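PDB 4LUI: orotidine 5'-phosphate decarboxylase from Methanocaldococcus jannaschii, which probably catalyses the decarboxylation of orotidine 5'-monophosphate to UMP, the last step of de novo UMP biosynthesis. Local coordinates for residues D42-V47 with N219-K225; I65-K69 with K98-G102; K127-E133 with V159-P165. One frame throughout, in Å; residues are numbered along the deposited sequence.

Contact 1. Residues D42-V47 with N219-K225; sequences DVKDYV and NPKEEAK
D42 OD2 accepts K221 N at 3.1 Å, in a bent bond (139° at the hydrogen) that arrives from above the carboxylate plane. It ties the C-terminal part of helix 33-43 to the first turn of helix 220-230, so that the first and last long helices of this TIM barrel meet where the ring of helices closes. An aspartate suits the place, since amides in the first turn of a helix lack an acceptor within it. Its other oxygen, OD1, forms a long salt bridge with K221 NZ. P220, which has no amide hydrogen to donate, fits that same turn and lays CB against V43 CG1 at 3.7 Å. One turn on, the small A224 lets the chains close up: its CB touches V43 CB and, at 3.8 Å, Y46 CB, with V47 CG1 slightly farther off. Y46 and K225 run side by side in the same direction. With CG of K225 anti to its own N (chi1 177°), the lysine's methylene chain follows the ring toward the hydroxyl, while its ammonium pairs with E229. K225 CB sits over the ring centre of Y46, 3.7 Å from the centroid, whereas K221 CG lies near the ring plane, at the edge by CE2.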
ATOM      1  N   ASP B  42     -21.966  -5.423 -16.109  1.00 20.49           N
ATOM      2  CA  ASP B  42     -22.234  -6.715 -16.735  1.00 21.26           C
ATOM      3  C   ASP B  42     -22.350  -7.850 -15.706  1.00 25.40           C
ATOM      4  O   ASP B  42     -23.159  -8.770 -15.894  1.00 25.12           O
ATOM      5  CB  ASP B  42     -21.141  -7.035 -17.767  1.00 23.08           C
ATOM      6  CG  ASP B  42     -21.667  -7.827 -18.961  1.00 40.79           C
ATOM      7  OD1 ASP B  42     -22.826  -7.596 -19.369  1.00 48.93           O
ATOM      8  OD2 ASP B  42     -20.921  -8.677 -19.499  1.00 42.55           O
ATOM      9  N   VAL B  43     -21.566  -7.775 -14.625  1.00 20.03           N
ATOM     10  CA  VAL B  43     -21.485  -8.885 -13.657  1.00 17.57           C
ATOM     11  C   VAL B  43     -22.279  -8.682 -12.363  1.00 22.66           C
ATOM     12  O   VAL B  43     -22.337  -9.584 -11.532  1.00 20.38           O
ATOM     13  CB  VAL B  43     -20.031  -9.196 -13.263  1.00 16.41           C
ATOM     14  CG1 VAL B  43     -19.162  -9.345 -14.514  1.00 18.29           C
ATOM     15  CG2 VAL B  43     -19.489  -8.104 -12.339  1.00 16.34           C
ATOM     16  N   LYS B  44     -22.910  -7.521 -12.208  1.00 22.60           N
ATOM     17  CA  LYS B  44     -23.489  -7.123 -10.918  1.00 21.40           C
ATOM     18  C   LYS B  44     -24.503  -8.110 -10.324  1.00 22.40           C
ATOM     19  O   LYS B  44     -24.653  -8.189  -9.107  1.00 29.05           O
ATOM     20  CB  LYS B  44     -24.110  -5.727 -11.018  1.00 26.61           C
ATOM     21  CG  LYS B  44     -25.212  -5.630 -12.050  1.00 26.75           C
ATOM     22  CD  LYS B  44     -25.778  -4.222 -12.167  1.00 32.05           C
ATOM     23  CE  LYS B  44     -26.955  -4.202 -13.131  1.00 42.85           C
ATOM     24  NZ  LYS B  44     -27.585  -2.857 -13.237  1.00 50.95           N
ATOM     25  N   ASP B  45     -25.189  -8.868 -11.172  1.00 23.73           N
ATOM     26  CA  ASP B  45     -26.209  -9.795 -10.687  1.00 26.77           C
ATOM     27  C   ASP B  45     -25.637 -11.128 -10.193  1.00 27.03           C
ATOM     28  O   ASP B  45     -26.363 -11.948  -9.627  1.00 28.33           O
ATOM     29  CB  ASP B  45     -27.260 -10.065 -11.773  1.00 28.10           C
ATOM     30  CG  ASP B  45     -28.084  -8.839 -12.111  1.00 31.84           C
ATOM     31  OD1 ASP B  45     -28.294  -7.985 -11.226  1.00 33.07           O
ATOM     32  OD2 ASP B  45     -28.538  -8.738 -13.272  1.00 40.41           O
ATOM     33  N   TYR B  46     -24.348 -11.356 -10.414  1.00 18.06           N
ATOM     34  CA  TYR B  46     -23.738 -12.633 -10.046  1.00 17.85           C
ATOM     35  C   TYR B  46     -22.644 -12.523  -8.995  1.00 22.82           C
ATOM     36  O   TYR B  46     -22.342 -13.495  -8.306  1.00 28.66           O
ATOM     37  CB  TYR B  46     -23.182 -13.326 -11.285  1.00 20.37           C
ATOM     38  CG  TYR B  46     -24.274 -13.758 -12.212  1.00 22.43           C
ATOM     39  CD1 TYR B  46     -25.069 -14.851 -11.905  1.00 22.81           C
ATOM     40  CD2 TYR B  46     -24.539 -13.055 -13.376  1.00 26.23           C
ATOM     41  CE1 TYR B  46     -26.091 -15.246 -12.753  1.00 24.27           C
ATOM     42  CE2 TYR B  46     -25.555 -13.441 -14.225  1.00 31.02           C
ATOM     43  CZ  TYR B  46     -26.326 -14.536 -13.909  1.00 28.93           C
ATOM     44  OH  TYR B  46     -27.335 -14.921 -14.759  1.00 37.12           O
ATOM     45  N   VAL B  47     -22.040 -11.348  -8.874  1.00 20.33           N
ATOM     46  CA  VAL B  47     -20.993 -11.162  -7.882  1.00 17.66           C
ATOM     47  C   VAL B  47     -21.583 -10.573  -6.616  1.00 20.22           C
ATOM     48  O   VAL B  47     -22.592  -9.871  -6.661  1.00 22.52           O
ATOM     49  CB  VAL B  47     -19.844 -10.257  -8.405  1.00 18.65           C
ATOM     50  CG1 VAL B  47     -19.286 -10.824  -9.695  1.00 20.25           C
ATOM     51  CG2 VAL B  47     -20.336  -8.822  -8.616  1.00 21.20           C
ATOM     52  N   ASN B 219     -17.220 -11.638 -22.492  1.00 26.09           N
ATOM     53  CA  ASN B 219     -18.539 -11.861 -21.919  1.00 25.53           C
ATOM     54  C   ASN B 219     -18.431 -12.115 -20.426  1.00 23.64           C
ATOM     55  O   ASN B 219     -18.668 -13.223 -19.948  1.00 22.46           O
ATOM     56  CB  ASN B 219     -19.260 -12.998 -22.644  1.00 30.38           C
ATOM     57  CG  ASN B 219     -19.417 -12.721 -24.127  1.00 35.59           C
ATOM     58  OD1 ASN B 219     -18.754 -13.343 -24.961  1.00 40.36           O
ATOM     59  ND2 ASN B 219     -20.287 -11.772 -24.466  1.00 31.19           N
ATOM     60  N   PRO B 220     -18.052 -11.071 -19.686  1.00 19.26           N
ATOM     61  CA  PRO B 220     -17.832 -11.248 -18.251  1.00 16.33           C
ATOM     62  C   PRO B 220     -19.092 -11.713 -17.518  1.00 17.86           C
ATOM     63  O   PRO B 220     -18.934 -12.383 -16.495  1.00 18.18           O
ATOM     64  CB  PRO B 220     -17.412  -9.852 -17.773  1.00 24.53           C
ATOM     65  CG  PRO B 220     -17.046  -9.102 -19.007  1.00 29.87           C
ATOM     66  CD  PRO B 220     -17.838  -9.681 -20.121  1.00 25.16           C
ATOM     67  N   LYS B 221     -20.289 -11.374 -18.005  1.00 20.33           N
ATOM     68  CA  LYS B 221     -21.526 -11.801 -17.334  1.00 19.20           C
ATOM     69  C   LYS B 221     -21.609 -13.322 -17.260  1.00 19.92           C
ATOM     70  O   LYS B 221     -21.853 -13.883 -16.186  1.00 21.58           O
ATOM     71  CB  LYS B 221     -22.779 -11.232 -18.015  1.00 20.18           C
ATOM     72  CG  LYS B 221     -24.091 -11.596 -17.313  1.00 19.81           C
ATOM     73  CD  LYS B 221     -25.310 -11.085 -18.074  1.00 24.64           C
ATOM     74  CE  LYS B 221     -25.378  -9.568 -18.022  1.00 33.03           C
ATOM     75  NZ  LYS B 221     -26.430  -9.023 -18.927  1.00 44.11           N
ATOM     76  N   GLU B 222     -21.390 -13.983 -18.395  1.00 21.56           N
ATOM     77  CA  GLU B 222     -21.431 -15.444 -18.463  1.00 21.66           C
ATOM     78  C   GLU B 222     -20.364 -16.094 -17.583  1.00 19.76           C
ATOM     79  O   GLU B 222     -20.598 -17.156 -17.001  1.00 21.47           O
ATOM     80  CB  GLU B 222     -21.232 -15.928 -19.899  1.00 25.90           C
ATOM     81  CG  GLU B 222     -22.262 -15.433 -20.890  1.00 35.45           C
ATOM     82  CD  GLU B 222     -21.871 -15.763 -22.320  1.00 53.40           C
ATOM     83  OE1 GLU B 222     -22.411 -15.127 -23.251  1.00 58.96           O
ATOM     84  OE2 GLU B 222     -21.017 -16.658 -22.507  1.00 53.88           O
ATOM     85  N   GLU B 223     -19.183 -15.482 -17.528  1.00 19.42           N
ATOM     86  CA  GLU B 223     -18.116 -15.995 -16.673  1.00 18.02           C
ATOM     87  C   GLU B 223     -18.488 -15.858 -15.202  1.00 17.44           C
ATOM     88  O   GLU B 223     -18.303 -16.794 -14.425  1.00 17.62           O
ATOM     89  CB  GLU B 223     -16.781 -15.296 -16.962  1.00 18.57           C
ATOM     90  CG  GLU B 223     -16.343 -15.417 -18.404  1.00 22.02           C
ATOM     91  CD  GLU B 223     -16.428 -16.842 -18.924  1.00 34.14           C
ATOM     92  OE1 GLU B 223     -15.913 -17.758 -18.254  1.00 34.57           O
ATOM     93  OE2 GLU B 223     -17.014 -17.040 -20.007  1.00 50.40           O
ATOM     94  N   ALA B 224     -19.016 -14.699 -14.814  1.00 17.04           N
ATOM     95  CA  ALA B 224     -19.400 -14.488 -13.418  1.00 16.98           C
ATOM     96  C   ALA B 224     -20.494 -15.481 -13.038  1.00 18.97           C
ATOM     97  O   ALA B 224     -20.462 -16.064 -11.949  1.00 17.64           O
ATOM     98  CB  ALA B 224     -19.871 -13.054 -13.198  1.00 18.76           C
ATOM     99  N   LYS B 225     -21.446 -15.681 -13.946  1.00 21.12           N
ATOM    100  CA  LYS B 225     -22.502 -16.671 -13.735  1.00 17.85           C
ATOM    101  C   LYS B 225     -21.911 -18.054 -13.494  1.00 22.32           C
ATOM    102  O   LYS B 225     -22.321 -18.770 -12.579  1.00 23.35           O
ATOM    103  CB  LYS B 225     -23.432 -16.722 -14.950  1.00 21.19           C
ATOM    104  CG  LYS B 225     -24.534 -17.772 -14.862  1.00 20.39           C
ATOM    105  CD  LYS B 225     -25.411 -17.734 -16.111  1.00 25.64           C
ATOM    106  CE  LYS B 225     -26.632 -18.635 -15.968  1.00 35.63           C
ATOM    107  NZ  LYS B 225     -26.286 -20.082 -16.011  1.00 39.21           N
TER

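Contact 2. Residues I65-K69 with K98-G102; sequences IKEIK and KYADG
Y99 lays one face of its ring against the side chain of K66, the two running alongside each other in the same direction. K66 CB stands over the ring centre, 3.7 Å from the centroid and only 11° off the normal, a clear CH-pi contact. K66 leaves its helix with CG turned away from N (chi1 177°), which carries the methylenes along the ring and brings CD to 3.7 Å from Y99 CE1. A lysine fits here, as its methylenes cover the aromatic face while its charged end leads away. The opposite face of the ring is covered by CG of the preceding K98, so Y99 is held between two lysine chains. At the base of the side chain, Y99 CB meets I65 CG2 at 3.6 Å, and Y99 O lies 3.5 Å from K69 CG. In this TIM barrel, residues 98-102 lead from helix 86-97 into strand 102-106 and pass beside the neighbouring helix 63-72. At A100, I65 CG2 lies 3.5 Å from the backbone N and 4.0 Å from CB, where a methyl leaves room for the isoleucine branch. D101 then turns its carboxylate to meet K69, whose chain, bent at chi2 and chi3, comes from the opposite direction. K69 NZ donates to the syn lone pair of D101 OD2 in a 2.9 Å salt bridge, and the same oxygen accepts the amide of V76 in strand 75-82.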
ATOM      1  N   ILE B  65     -14.367   4.600  -7.433  1.00 15.76           N
ATOM      2  CA  ILE B  65     -15.057   3.823  -6.408  1.00 15.52           C
ATOM      3  C   ILE B  65     -16.497   4.315  -6.244  1.00 20.37           C
ATOM      4  O   ILE B  65     -17.434   3.520  -6.155  1.00 21.38           O
ATOM      5  CB  ILE B  65     -14.319   3.916  -5.065  1.00 14.52           C
ATOM      6  CG1 ILE B  65     -12.865   3.470  -5.234  1.00 17.29           C
ATOM      7  CG2 ILE B  65     -15.042   3.078  -3.993  1.00 19.09           C
ATOM      8  CD1 ILE B  65     -12.045   3.570  -3.960  1.00 17.79           C
ATOM      9  N   LYS B  66     -16.656   5.635  -6.213  1.00 19.40           N
ATOM     10  CA  LYS B  66     -17.974   6.277  -6.171  1.00 21.15           C
ATOM     11  C   LYS B  66     -18.836   5.819  -7.341  1.00 26.66           C
ATOM     12  O   LYS B  66     -20.001   5.469  -7.164  1.00 30.30           O
ATOM     13  CB  LYS B  66     -17.831   7.805  -6.202  1.00 23.02           C
ATOM     14  CG  LYS B  66     -19.162   8.573  -6.241  1.00 27.76           C
ATOM     15  CD  LYS B  66     -18.973  10.100  -6.186  1.00 32.32           C
ATOM     16  CE  LYS B  66     -18.332  10.656  -7.457  1.00 36.40           C
ATOM     17  NZ  LYS B  66     -18.382  12.156  -7.529  1.00 40.58           N
ATOM     18  N   GLU B  67     -18.246   5.809  -8.532  1.00 21.97           N
ATOM     19  CA  GLU B  67     -18.991   5.479  -9.748  1.00 23.32           C
ATOM     20  C   GLU B  67     -19.388   4.013  -9.759  1.00 26.18           C
ATOM     21  O   GLU B  67     -20.479   3.666 -10.201  1.00 26.98           O
ATOM     22  CB  GLU B  67     -18.172   5.799 -10.997  1.00 23.83           C
ATOM     23  CG  GLU B  67     -17.970   7.273 -11.255  1.00 28.33           C
ATOM     24  CD  GLU B  67     -19.278   8.016 -11.475  1.00 36.12           C
ATOM     25  OE1 GLU B  67     -20.132   7.512 -12.235  1.00 35.50           O
ATOM     26  OE2 GLU B  67     -19.448   9.101 -10.880  1.00 38.22           O
ATOM     27  N   ILE B  68     -18.482   3.158  -9.292  1.00 22.39           N
ATOM     28  CA  ILE B  68     -18.747   1.727  -9.187  1.00 28.00           C
ATOM     29  C   ILE B  68     -19.931   1.520  -8.242  1.00 37.33           C
ATOM     30  O   ILE B  68     -20.765   0.636  -8.462  1.00 36.00           O
ATOM     31  CB  ILE B  68     -17.483   0.933  -8.738  1.00 24.37           C
ATOM     32  CG1 ILE B  68     -16.500   0.811  -9.903  1.00 21.20           C
ATOM     33  CG2 ILE B  68     -17.855  -0.458  -8.240  1.00 27.59           C
ATOM     34  CD1 ILE B  68     -15.155   0.207  -9.542  1.00 20.96           C
ATOM     35  N   LYS B  69     -20.026   2.380  -7.228  1.00 36.19           N
ATOM     36  CA  LYS B  69     -21.136   2.340  -6.277  1.00 41.95           C
ATOM     37  C   LYS B  69     -22.459   2.872  -6.838  1.00 38.96           C
ATOM     38  O   LYS B  69     -23.530   2.417  -6.434  1.00 41.23           O
ATOM     39  CB  LYS B  69     -20.780   3.065  -4.977  1.00 43.64           C
ATOM     40  CG  LYS B  69     -19.824   2.294  -4.088  1.00 39.93           C
ATOM     41  CD  LYS B  69     -20.464   1.021  -3.549  1.00 42.89           C
ATOM     42  CE  LYS B  69     -21.511   1.318  -2.494  1.00 35.59           C
ATOM     43  NZ  LYS B  69     -21.914   0.091  -1.745  1.00 32.64           N
ATOM     44  N   LYS B  98     -14.767   6.753   2.272  1.00 16.53           N
ATOM     45  CA  LYS B  98     -15.804   7.680   1.846  1.00 19.07           C
ATOM     46  C   LYS B  98     -16.747   6.996   0.855  1.00 17.15           C
ATOM     47  O   LYS B  98     -17.965   7.156   0.945  1.00 20.47           O
ATOM     48  CB  LYS B  98     -15.181   8.925   1.218  1.00 19.50           C
ATOM     49  CG  LYS B  98     -16.190   9.978   0.791  1.00 24.99           C
ATOM     50  CD  LYS B  98     -15.498  11.282   0.412  1.00 37.70           C
ATOM     51  CE  LYS B  98     -16.512  12.341   0.013  1.00 42.79           C
ATOM     52  NZ  LYS B  98     -17.552  12.506   1.066  1.00 45.01           N
ATOM     53  N   TYR B  99     -16.175   6.222  -0.071  1.00 17.51           N
ATOM     54  CA  TYR B  99     -16.964   5.519  -1.084  1.00 20.56           C
ATOM     55  C   TYR B  99     -16.886   3.995  -1.004  1.00 15.32           C
ATOM     56  O   TYR B  99     -17.849   3.309  -1.363  1.00 17.94           O
ATOM     57  CB  TYR B  99     -16.599   5.994  -2.493  1.00 21.68           C
ATOM     58  CG  TYR B  99     -16.765   7.483  -2.668  1.00 25.02           C
ATOM     59  CD1 TYR B  99     -18.008   8.078  -2.523  1.00 24.66           C
ATOM     60  CD2 TYR B  99     -15.676   8.297  -2.962  1.00 30.38           C
ATOM     61  CE1 TYR B  99     -18.170   9.443  -2.665  1.00 27.92           C
ATOM     62  CE2 TYR B  99     -15.829   9.668  -3.112  1.00 29.52           C
ATOM     63  CZ  TYR B  99     -17.079  10.234  -2.961  1.00 32.03           C
ATOM     64  OH  TYR B  99     -17.252  11.598  -3.105  1.00 33.82           O
ATOM     65  N   ALA B 100     -15.754   3.462  -0.552  1.00 15.77           N
ATOM     66  CA  ALA B 100     -15.635   2.014  -0.392  1.00 12.81           C
ATOM     67  C   ALA B 100     -16.355   1.540   0.869  1.00 15.98           C
ATOM     68  O   ALA B 100     -16.584   2.311   1.800  1.00 18.93           O
ATOM     69  CB  ALA B 100     -14.185   1.600  -0.330  1.00 13.41           C
ATOM     70  N   ASP B 101     -16.683   0.256   0.894  1.00 15.97           N
ATOM     71  CA  ASP B 101     -17.371  -0.337   2.028  1.00 16.89           C
ATOM     72  C   ASP B 101     -16.415  -1.044   2.969  1.00 13.83           C
ATOM     73  O   ASP B 101     -16.787  -1.379   4.084  1.00 16.26           O
ATOM     74  CB  ASP B 101     -18.419  -1.322   1.527  1.00 13.29           C
ATOM     75  CG  ASP B 101     -19.447  -0.646   0.667  1.00 17.19           C
ATOM     76  OD1 ASP B 101     -20.137   0.253   1.200  1.00 21.00           O
ATOM     77  OD2 ASP B 101     -19.552  -0.991  -0.529  1.00 18.18           O
ATOM     78  N   GLY B 102     -15.196  -1.271   2.508  1.00 15.10           N
ATOM     79  CA  GLY B 102     -14.200  -1.944   3.315  1.00 11.32           C
ATOM     80  C   GLY B 102     -12.824  -1.655   2.761  1.00 12.05           C
ATOM     81  O   GLY B 102     -12.676  -1.231   1.614  1.00 13.24           O
TER

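Contact 3. Residues K127-E133 with V159-P165; sequences KVIMVTE and VDAIVAP
I129 and V163 slant across each other on one face of two parallel strands, 127-131 and 161-163, bringing I129 CG2 to 3.5 Å from V163 CG2. The two strands, joined through helix 147-157 as a beta-alpha-beta unit, are neighbours in the TIM barrel. Branched residues suit this inner face, where V131 also lies, close to K81, the predicted proton donor. M130 and I162 point to the other face, where I162 packs on helices 147-157 and 169-179. CG of M130 points away from its N (chi1 -179°), and the M130 and V159 side chains cross at about a right angle, CE 4.2 Å from CG1. T132 CG2 meets I162 CG2 obliquely at 3.7 Å. Beyond the strand, E133 runs across P165, with CB 3.6 Å from the proline CD; its carboxylate is held by R171 and Q144. Between the faces, the backbone bonds alternate: M130 N to A161 O, V163 N to M130 O (2.9 Å) and T132 N to V163 O. At the start of the pair, D160 OD2 accepts V128 N at 2.8 Å, an almost straight bond (168°) arriving from above the carboxylate plane, and so takes over the acceptor role of a main-chain carbonyl. D160 N in turn occupies V128 O, which leaves A161 N 3.6 Å from that oxygen, too far for a bond, and buried without a partner in the model.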
ATOM      1  N   LYS B 127     -15.908  -1.898   6.946  1.00 15.56           N
ATOM      2  CA  LYS B 127     -15.072  -3.048   7.280  1.00 16.44           C
ATOM      3  C   LYS B 127     -13.566  -2.814   7.170  1.00 15.16           C
ATOM      4  O   LYS B 127     -13.079  -2.110   6.270  1.00 14.56           O
ATOM      5  CB  LYS B 127     -15.431  -4.244   6.397  1.00 15.39           C
ATOM      6  CG  LYS B 127     -16.838  -4.771   6.571  1.00 17.14           C
ATOM      7  CD  LYS B 127     -17.060  -5.946   5.630  1.00 18.60           C
ATOM      8  CE  LYS B 127     -18.473  -6.487   5.745  1.00 20.42           C
ATOM      9  NZ  LYS B 127     -18.669  -7.565   4.740  1.00 24.35           N
ATOM     10  N   VAL B 128     -12.841  -3.450   8.080  1.00 14.56           N
ATOM     11  CA  VAL B 128     -11.383  -3.556   7.992  1.00 15.04           C
ATOM     12  C   VAL B 128     -10.995  -5.031   7.841  1.00 14.24           C
ATOM     13  O   VAL B 128     -11.470  -5.890   8.577  1.00 14.00           O
ATOM     14  CB  VAL B 128     -10.725  -2.978   9.241  1.00 15.76           C
ATOM     15  CG1 VAL B 128      -9.191  -3.098   9.166  1.00 17.85           C
ATOM     16  CG2 VAL B 128     -11.145  -1.548   9.419  1.00 17.42           C
ATOM     17  N   ILE B 129     -10.139  -5.311   6.870  1.00 14.11           N
ATOM     18  CA  ILE B 129      -9.792  -6.669   6.510  1.00 14.47           C
ATOM     19  C   ILE B 129      -8.270  -6.758   6.579  1.00 11.15           C
ATOM     20  O   ILE B 129      -7.580  -5.935   5.992  1.00 13.52           O
ATOM     21  CB  ILE B 129     -10.269  -6.955   5.073  1.00 13.52           C
ATOM     22  CG1 ILE B 129     -11.808  -6.890   4.999  1.00 15.33           C
ATOM     23  CG2 ILE B 129      -9.734  -8.280   4.570  1.00 16.88           C
ATOM     24  CD1 ILE B 129     -12.351  -6.614   3.602  1.00 20.93           C
ATOM     25  N   MET B 130      -7.740  -7.725   7.315  1.00 14.12           N
ATOM     26  CA  MET B 130      -6.284  -7.801   7.482  1.00 11.96           C
ATOM     27  C   MET B 130      -5.656  -8.887   6.616  1.00 12.70           C
ATOM     28  O   MET B 130      -6.120 -10.033   6.617  1.00 13.73           O
ATOM     29  CB  MET B 130      -5.925  -8.082   8.950  1.00 11.60           C
ATOM     30  CG  MET B 130      -4.408  -8.144   9.175  1.00 10.45           C
ATOM     31  SD  MET B 130      -3.957  -8.775  10.806  1.00 16.80           S
ATOM     32  CE  MET B 130      -4.860  -7.619  11.817  1.00 18.81           C
ATOM     33  N   VAL B 131      -4.587  -8.539   5.901  1.00 11.81           N
ATOM     34  CA  VAL B 131      -3.784  -9.557   5.238  1.00 12.56           C
ATOM     35  C   VAL B 131      -2.980 -10.299   6.291  1.00 12.40           C
ATOM     36  O   VAL B 131      -2.152  -9.696   6.976  1.00 15.11           O
ATOM     37  CB  VAL B 131      -2.764  -8.933   4.282  1.00 13.07           C
ATOM     38  CG1 VAL B 131      -1.928 -10.034   3.630  1.00 17.58           C
ATOM     39  CG2 VAL B 131      -3.458  -8.120   3.222  1.00 16.02           C
ATOM     40  N   THR B 132      -3.201 -11.604   6.418  1.00 11.80           N
ATOM     41  CA  THR B 132      -2.421 -12.388   7.375  1.00 13.05           C
ATOM     42  C   THR B 132      -1.399 -13.293   6.699  1.00 15.05           C
ATOM     43  O   THR B 132      -0.486 -13.801   7.352  1.00 15.01           O
ATOM     44  CB  THR B 132      -3.299 -13.279   8.282  1.00 13.39           C
ATOM     45  OG1 THR B 132      -3.961 -14.273   7.486  1.00 15.31           O
ATOM     46  CG2 THR B 132      -4.332 -12.442   9.068  1.00 16.12           C
ATOM     47  N   GLU B 133      -1.552 -13.509   5.397  1.00 11.31           N
ATOM     48  CA  GLU B 133      -0.746 -14.515   4.707  1.00 12.14           C
ATOM     49  C   GLU B 133      -0.827 -14.269   3.199  1.00 13.12           C
ATOM     50  O   GLU B 133      -1.885 -13.929   2.690  1.00 14.11           O
ATOM     51  CB  GLU B 133      -1.276 -15.907   5.084  1.00 13.26           C
ATOM     52  CG  GLU B 133      -0.379 -17.083   4.729  1.00 16.38           C
ATOM     53  CD  GLU B 133      -0.673 -18.319   5.579  1.00 16.24           C
ATOM     54  OE1 GLU B 133      -1.192 -18.165   6.710  1.00 18.50           O
ATOM     55  OE2 GLU B 133      -0.368 -19.443   5.120  1.00 16.73           O
ATOM     56  N   VAL B 159     -10.987  -7.673  13.691  1.00 19.77           N
ATOM     57  CA  VAL B 159     -11.200  -7.146  12.353  1.00 16.97           C
ATOM     58  C   VAL B 159     -12.365  -7.909  11.711  1.00 17.55           C
ATOM     59  O   VAL B 159     -12.811  -8.942  12.224  1.00 20.84           O
ATOM     60  CB  VAL B 159      -9.926  -7.233  11.486  1.00 17.04           C
ATOM     61  CG1 VAL B 159      -8.816  -6.359  12.071  1.00 17.28           C
ATOM     62  CG2 VAL B 159      -9.453  -8.667  11.377  1.00 18.05           C
ATOM     63  N   ASP B 160     -12.873  -7.393  10.602  1.00 14.73           N
ATOM     64  CA  ASP B 160     -14.061  -7.967   9.981  1.00 16.30           C
ATOM     65  C   ASP B 160     -13.789  -9.245   9.200  1.00 17.80           C
ATOM     66  O   ASP B 160     -14.676 -10.098   9.078  1.00 19.72           O
ATOM     67  CB  ASP B 160     -14.735  -6.933   9.080  1.00 15.92           C
ATOM     68  CG  ASP B 160     -15.207  -5.731   9.849  1.00 22.59           C
ATOM     69  OD1 ASP B 160     -16.368  -5.741  10.312  1.00 29.62           O
ATOM     70  OD2 ASP B 160     -14.410  -4.791  10.022  1.00 18.27           O
ATOM     71  N   ALA B 161     -12.579  -9.359   8.650  1.00 15.53           N
ATOM     72  CA  ALA B 161     -12.207 -10.517   7.843  1.00 13.52           C
ATOM     73  C   ALA B 161     -10.703 -10.550   7.654  1.00 16.50           C
ATOM     74  O   ALA B 161     -10.015  -9.567   7.933  1.00 15.76           O
ATOM     75  CB  ALA B 161     -12.895 -10.469   6.471  1.00 15.36           C
ATOM     76  N   ILE B 162     -10.195 -11.675   7.166  1.00 13.00           N
ATOM     77  CA  ILE B 162      -8.784 -11.754   6.799  1.00 13.16           C
ATOM     78  C   ILE B 162      -8.633 -12.202   5.353  1.00 13.20           C
ATOM     79  O   ILE B 162      -9.534 -12.837   4.773  1.00 14.60           O
ATOM     80  CB  ILE B 162      -8.011 -12.721   7.718  1.00 16.89           C
ATOM     81  CG1 ILE B 162      -8.618 -14.119   7.668  1.00 19.21           C
ATOM     82  CG2 ILE B 162      -8.022 -12.214   9.153  1.00 17.38           C
ATOM     83  CD1 ILE B 162      -7.802 -15.144   8.435  1.00 20.28           C
ATOM     84  N   VAL B 163      -7.476 -11.873   4.783  1.00 12.52           N
ATOM     85  CA  VAL B 163      -7.105 -12.295   3.436  1.00 11.74           C
ATOM     86  C   VAL B 163      -5.976 -13.302   3.594  1.00 12.44           C
ATOM     87  O   VAL B 163      -4.995 -13.029   4.275  1.00 14.58           O
ATOM     88  CB  VAL B 163      -6.597 -11.104   2.612  1.00 16.41           C
ATOM     89  CG1 VAL B 163      -5.967 -11.586   1.314  1.00 22.92           C
ATOM     90  CG2 VAL B 163      -7.724 -10.149   2.327  1.00 18.25           C
ATOM     91  N   ALA B 164      -6.135 -14.472   2.987  1.00 13.99           N
ATOM     92  CA  ALA B 164      -5.137 -15.532   3.081  1.00 15.92           C
ATOM     93  C   ALA B 164      -5.274 -16.446   1.865  1.00 17.09           C
ATOM     94  O   ALA B 164      -6.325 -16.473   1.217  1.00 17.06           O
ATOM     95  CB  ALA B 164      -5.308 -16.318   4.384  1.00 18.84           C
ATOM     96  N   PRO B 165      -4.200 -17.168   1.519  1.00 17.08           N
ATOM     97  CA  PRO B 165      -4.199 -18.004   0.316  1.00 15.86           C
ATOM     98  C   PRO B 165      -4.919 -19.340   0.467  1.00 16.91           C
ATOM     99  O   PRO B 165      -5.119 -19.829   1.583  1.00 16.94           O
ATOM    100  CB  PRO B 165      -2.703 -18.271   0.078  1.00 19.77           C
ATOM    101  CG  PRO B 165      -1.989 -17.234   0.866  1.00 21.44           C
ATOM    102  CD  PRO B 165      -2.842 -17.021   2.071  1.00 19.55           C
TER

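In the fold
All three contacts belong to one closed barrel. Contacts 2 and 3 are neighbours: D101 O lies 3.0 Å from K127 N, probably a hydrogen bond, where the loop entering strand 102-106 meets the start of strand 127-131. Contact 1 stands apart, its centre 19 Å from that of contact 2 and 25 Å from that of contact 3, and its two segments bracket the other two in sequence. Contact 3 is the most central: between side chains, V131 is about 4 Å from K81, the predicted proton donor, and P165 about 4 Å from S135, a predicted substrate-binding residue. Two further predicted substrate-binding residues lie about 4 Å from I65 of contact 2 (F80) and about 9 Å from V47 of contact 1 (G211).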